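Local coordinates for Oxidored_FMN domain-containing protein ([Pseudomonas] geniculata N1, PDB 6L6J) that probably oxidises 6-hydroxypseudooxynicotine as an amine oxidase, carrying a bound flavin mononucleotide, a [4Fe-4S] cluster and ADP, at residues P504-P509 with V613-G618; S522-D527 with T585-I590. All coordinates share one frame; numbering follows the deposited sequence.

Interaction 1: residues P504-P509 with V613-G618; sequences PHVLTP and VVLVTG
A parallel strand pairing puts Val506 beside Val613 and Leu507 beside Val614, the short strand 506-507 lying next to the longer strand 612-621. The backbone of Leu507 makes the two stronger bonds, through N and O. Its N donates to Val613 O at 2.8 Å. Its O accepts from Leu615 N at 3.0 Å. A weak bond from Val613 N to His505 O (3.5 Å) precedes them. On one face, Val506 CG1 meets Leu615 CD1 at 3.7 Å; chi1 of -178° turns this methyl opposite the backbone N. Strand 585-590 covers that side through Ile590. Beyond Leu507 the strand gives way to a short helix of the alpha/beta domain: Thr508 is the N-cap, its OG1 bonded to Glu510 N, and Pro509 follows it. The proline ring crosses Val616, Pro509 CG to Val616 CG1 3.7 Å, while Pro509 CD lies 3.2 Å from Leu615 O. A glycine in place of Pro509 would probably leave Val616 CG1 with a gap beside it and the backbone after the N-cap less rigidly set. Helix 533-542 covers the opposite face, that of Val614 and Val616, with Met533 touching both Pro509 and Val616.

Interaction 2: residues S522-D527 with T585-I590; sequences SVIVYD and TAIASI
Tyr526 reaches from strand 522-527 to the backbone and side chain of Ile587, joining the central mixed sheet of the alpha/beta domain to the edge of a three-stranded antiparallel sheet. The two strands are not paired: their axes stay 8.6 Å apart at closest approach and run at 113° to each other, so side chains must span the interval.

The apolar part is chiefly one ring and one isoleucine. With CG anti to its backbone N (chi1 -172°), Tyr526 extends across toward strand 585-590, and Ile587 comes back the other way alongside it. The end methyl CD1 of Ile587 sits over one face of the Tyr526 ring, 3.7 Å from the centroid and 23° off the normal, a CH-pi contact that lies nearest to CG, at the root of the ring. Ile587 CD1 also meets Ile524 CG2, more loosely, at 4.4 Å.

The polar part gathers at the far end of the ring. Ile587 N gives a weak hydrogen bond to Tyr526 OH (3.2 Å), close to where Ala586 CB stands at 3.5 Å from that oxygen. Thr585 O approaches the ring edge in its plane, 3.8 Å from Tyr526 CE1. The stronger polar partner of the hydroxyl is His494 NE2, and Leu615 of strand 612-621 also touches the tyrosine.

Apolar contact at the root of the ring and polar contact at its hydroxyl let one buried tyrosine serve both sheets: the hydroxyl, hydrogen-bonded to His494 and only weakly to the Ile587 amide, is satisfied inside the interface, which probably limits rotation of the ring.

Interactions 1 and 2 lie about 9 Å apart, centre to centre, probably in the OYE-like second alpha/beta domain. Along the chain, both strands of interaction 2 belong to the excursion between 504-509 and 613-618. Strand 612-621 ties the contacts together: it pairs with 506-507 and, in parallel, with 522-527, where Val614 N meets Ile524 O and Val614 O meets Tyr526 N. Ile590 of the small antiparallel sheet packs against His505. The mixed sheet carries helix 533-542 on the face of Val525, Val614 and Val616, and the antiparallel sheet on that of Ile524, Tyr526 and Val613. The side chain of Pro509 is about 12 Å from the bound ADP, whereas interaction 2 is structural packing remote from the cofactor sites.

Interaction 1: residues P504-P509 with V613-G618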
loop_
_atom_site.group_PDB
_atom_site.type_symbol
_atom_site.label_atom_id
_atom_site.label_comp_id
_atom_site.label_asym_id
_atom_site.label_seq_id
_atom_site.Cartn_x
_atom_site.Cartn_y
_atom_site.Cartn_z
ATOM N N PRO A 504 25.300 24.609 17.576
ATOM C CA PRO A 504 25.250 23.273 18.185
ATOM C C PRO A 504 23.850 22.802 18.621
ATOM O O PRO A 504 23.678 21.615 18.804
ATOM C CB PRO A 504 26.151 23.418 19.426
ATOM C CG PRO A 504 26.066 24.901 19.762
ATOM C CD PRO A 504 26.042 25.574 18.410
ATOM N N HIS A 505 22.889 23.719 18.774
ATOM C CA HIS A 505 21.487 23.356 19.121
ATOM C C HIS A 505 20.762 22.787 17.880
ATOM O O HIS A 505 19.636 22.233 18.052
ATOM C CB HIS A 505 20.769 24.541 19.796
ATOM C CG HIS A 505 20.301 25.600 18.855
ATOM N ND1 HIS A 505 21.179 26.339 18.086
ATOM C CD2 HIS A 505 19.054 26.036 18.552
ATOM C CE1 HIS A 505 20.488 27.182 17.344
ATOM N NE2 HIS A 505 19.181 27.009 17.601
ATOM N N VAL A 506 21.362 22.918 16.681
ATOM C CA VAL A 506 20.785 22.421 15.390
ATOM C C VAL A 506 21.147 20.938 15.200
ATOM O O VAL A 506 22.334 20.579 15.339
ATOM C CB VAL A 506 21.233 23.271 14.190
ATOM C CG1 VAL A 506 20.595 22.788 12.890
ATOM C CG2 VAL A 506 20.930 24.745 14.401
ATOM N N LEU A 507 20.148 20.113 14.884
ATOM C CA LEU A 507 20.287 18.642 14.740
ATOM C C LEU A 507 19.742 18.189 13.378
ATOM O O LEU A 507 19.106 18.986 12.658
ATOM C CB LEU A 507 19.506 17.965 15.869
ATOM C CG LEU A 507 19.750 18.505 17.280
ATOM C CD1 LEU A 507 18.708 17.972 18.251
ATOM C CD2 LEU A 507 21.154 18.167 17.760
ATOM N N THR A 508 19.980 16.919 13.071
ATOM C CA THR A 508 19.471 16.185 11.888
ATOM C C THR A 508 18.823 14.900 12.380
ATOM O O THR A 508 19.015 14.517 13.534
ATOM C CB THR A 508 20.606 15.851 10.917
ATOM O OG1 THR A 508 21.115 14.568 11.277
ATOM C CG2 THR A 508 21.724 16.872 10.922
ATOM N N PRO A 509 18.034 14.196 11.537
ATOM C CA PRO A 509 17.480 12.897 11.911
ATOM C C PRO A 509 18.510 11.905 12.466
ATOM O O PRO A 509 18.100 11.065 13.224
ATOM C CB PRO A 509 16.887 12.380 10.590
ATOM C CG PRO A 509 16.510 13.629 9.837
ATOM C CD PRO A 509 17.572 14.639 10.218
ATOM N N VAL A 613 16.352 22.568 17.015
ATOM C CA VAL A 613 15.925 22.647 15.585
ATOM C C VAL A 613 16.331 21.342 14.916
ATOM O O VAL A 613 17.548 21.046 14.957
ATOM C CB VAL A 613 16.586 23.842 14.871
ATOM C CG1 VAL A 613 16.344 23.807 13.365
ATOM C CG2 VAL A 613 16.143 25.178 15.458
ATOM N N VAL A 614 15.384 20.585 14.351
ATOM C CA VAL A 614 15.764 19.390 13.542
ATOM C C VAL A 614 15.501 19.728 12.070
ATOM O O VAL A 614 14.333 20.039 11.714
ATOM C CB VAL A 614 15.073 18.088 13.993
ATOM C CG1 VAL A 614 15.786 16.875 13.422
ATOM C CG2 VAL A 614 14.990 17.970 15.509
ATOM N N LEU A 615 16.576 19.748 11.273
ATOM C CA LEU A 615 16.525 19.883 9.798
ATOM C C LEU A 615 16.355 18.493 9.153
ATOM O O LEU A 615 17.258 17.656 9.278
ATOM C CB LEU A 615 17.801 20.588 9.327
ATOM C CG LEU A 615 18.016 22.005 9.864
ATOM C CD1 LEU A 615 19.366 22.551 9.442
ATOM C CD2 LEU A 615 16.919 22.956 9.409
ATOM N N VAL A 616 15.205 18.268 8.510
ATOM C CA VAL A 616 14.884 17.042 7.716
ATOM C C VAL A 616 14.688 17.477 6.257
ATOM O O VAL A 616 13.532 17.797 5.882
ATOM C CB VAL A 616 13.641 16.304 8.270
ATOM C CG1 VAL A 616 13.659 14.837 7.880
ATOM C CG2 VAL A 616 13.499 16.428 9.780
ATOM N N THR A 617 15.779 17.500 5.474
ATOM C CA THR A 617 15.817 18.128 4.119
ATOM C C THR A 617 16.388 17.189 3.040
ATOM O O THR A 617 16.297 17.543 1.854
ATOM C CB THR A 617 16.584 19.459 4.158
ATOM O OG1 THR A 617 17.934 19.166 4.510
ATOM C CG2 THR A 617 15.992 20.448 5.140
ATOM N N GLY A 618 16.938 16.033 3.397
ATOM C CA GLY A 618 17.422 15.078 2.382
ATOM C C GLY A 618 18.564 14.238 2.906
ATOM O O GLY A 618 18.936 14.405 4.100
#

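Interaction 2: residues S522-D527 with T585-I590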
loop_
_atom_site.group_PDB
_atom_site.type_symbol
_atom_site.label_atom_id
_atom_site.label_comp_id
_atom_site.label_asym_id
_atom_site.label_seq_id
_atom_site.Cartn_x
_atom_site.Cartn_y
_atom_site.Cartn_z
ATOM N N SER A 522 11.395 23.930 23.724
ATOM C CA SER A 522 10.732 24.013 22.407
ATOM C C SER A 522 11.692 23.431 21.368
ATOM O O SER A 522 12.905 23.448 21.606
ATOM C CB SER A 522 10.350 25.425 22.100
ATOM O OG SER A 522 11.510 26.248 22.085
ATOM N N VAL A 523 11.158 22.891 20.274
ATOM C CA VAL A 523 11.966 22.386 19.129
ATOM C C VAL A 523 11.135 22.543 17.850
ATOM O O VAL A 523 9.913 22.208 17.855
ATOM C CB VAL A 523 12.455 20.944 19.355
ATOM C CG1 VAL A 523 11.338 20.034 19.823
ATOM C CG2 VAL A 523 13.115 20.364 18.119
ATOM N N ILE A 524 11.787 23.091 16.820
ATOM C CA ILE A 524 11.254 23.194 15.431
ATOM C C ILE A 524 11.809 22.033 14.606
ATOM O O ILE A 524 13.061 21.872 14.539
ATOM C CB ILE A 524 11.592 24.550 14.790
ATOM C CG1 ILE A 524 10.641 25.640 15.298
ATOM C CG2 ILE A 524 11.568 24.431 13.277
ATOM C CD1 ILE A 524 11.036 27.041 14.901
ATOM N N VAL A 525 10.908 21.249 14.019
ATOM C CA VAL A 525 11.262 20.193 13.021
ATOM C C VAL A 525 10.881 20.764 11.672
ATOM O O VAL A 525 9.708 21.113 11.513
ATOM C CB VAL A 525 10.567 18.845 13.287
ATOM C CG1 VAL A 525 11.089 17.754 12.381
ATOM C CG2 VAL A 525 10.718 18.425 14.736
ATOM N N TYR A 526 11.872 20.939 10.800
ATOM C CA TYR A 526 11.719 21.544 9.452
ATOM C C TYR A 526 11.725 20.405 8.439
ATOM O O TYR A 526 12.726 19.648 8.388
ATOM C CB TYR A 526 12.818 22.574 9.214
ATOM C CG TYR A 526 12.678 23.405 7.963
ATOM C CD1 TYR A 526 11.491 24.046 7.641
ATOM C CD2 TYR A 526 13.769 23.607 7.133
ATOM C CE1 TYR A 526 11.394 24.837 6.507
ATOM C CE2 TYR A 526 13.690 24.403 6.004
ATOM C CZ TYR A 526 12.495 25.010 5.686
ATOM O OH TYR A 526 12.427 25.775 4.559
ATOM N N ASP A 527 10.601 20.251 7.737
ATOM C CA ASP A 527 10.350 19.155 6.772
ATOM C C ASP A 527 10.469 19.705 5.348
ATOM O O ASP A 527 9.553 20.423 4.919
ATOM C CB ASP A 527 8.989 18.510 7.028
ATOM C CG ASP A 527 8.735 17.317 6.138
ATOM O OD1 ASP A 527 9.734 16.812 5.558
ATOM O OD2 ASP A 527 7.548 16.909 6.038
ATOM N N THR A 585 5.686 27.632 4.695
ATOM C CA THR A 585 6.646 28.448 5.470
ATOM C C THR A 585 8.052 27.868 5.313
ATOM O O THR A 585 8.232 26.653 5.519
ATOM C CB THR A 585 6.264 28.542 6.961
ATOM O OG1 THR A 585 5.021 29.224 7.108
ATOM C CG2 THR A 585 7.258 29.316 7.788
ATOM N N ALA A 586 9.019 28.731 4.988
ATOM C CA ALA A 586 10.454 28.384 4.881
ATOM C C ALA A 586 11.235 29.062 6.015
ATOM O O ALA A 586 10.800 30.132 6.519
ATOM C CB ALA A 586 10.979 28.794 3.530
ATOM N N ILE A 587 12.377 28.472 6.367
ATOM C CA ILE A 587 13.359 29.045 7.322
ATOM C C ILE A 587 14.331 29.950 6.557
ATOM O O ILE A 587 15.031 29.443 5.651
ATOM C CB ILE A 587 14.072 27.906 8.063
ATOM C CG1 ILE A 587 13.099 27.204 9.011
ATOM C CG2 ILE A 587 15.300 28.423 8.791
ATOM C CD1 ILE A 587 13.721 26.096 9.823
ATOM N N ALA A 588 14.379 31.232 6.932
ATOM C CA ALA A 588 15.337 32.237 6.406
ATOM C C ALA A 588 16.700 32.009 7.060
ATOM O O ALA A 588 17.734 32.031 6.342
ATOM C CB ALA A 588 14.847 33.642 6.662
ATOM N N SER A 589 16.699 31.779 8.371
ATOM C CA SER A 589 17.918 31.822 9.223
ATOM C C SER A 589 17.618 31.201 10.594
ATOM O O SER A 589 16.443 31.240 11.016
ATOM C CB SER A 589 18.436 33.256 9.346
ATOM O OG SER A 589 17.766 33.963 10.392
ATOM N N ILE A 590 18.659 30.685 11.257
ATOM C CA ILE A 590 18.569 30.052 12.603
ATOM C C ILE A 590 19.466 30.831 13.564
ATOM O O ILE A 590 20.678 30.790 13.349
ATOM C CB ILE A 590 18.951 28.557 12.557
ATOM C CG1 ILE A 590 18.022 27.762 11.633
ATOM C CG2 ILE A 590 18.959 27.976 13.961
ATOM C CD1 ILE A 590 18.504 26.355 11.320
#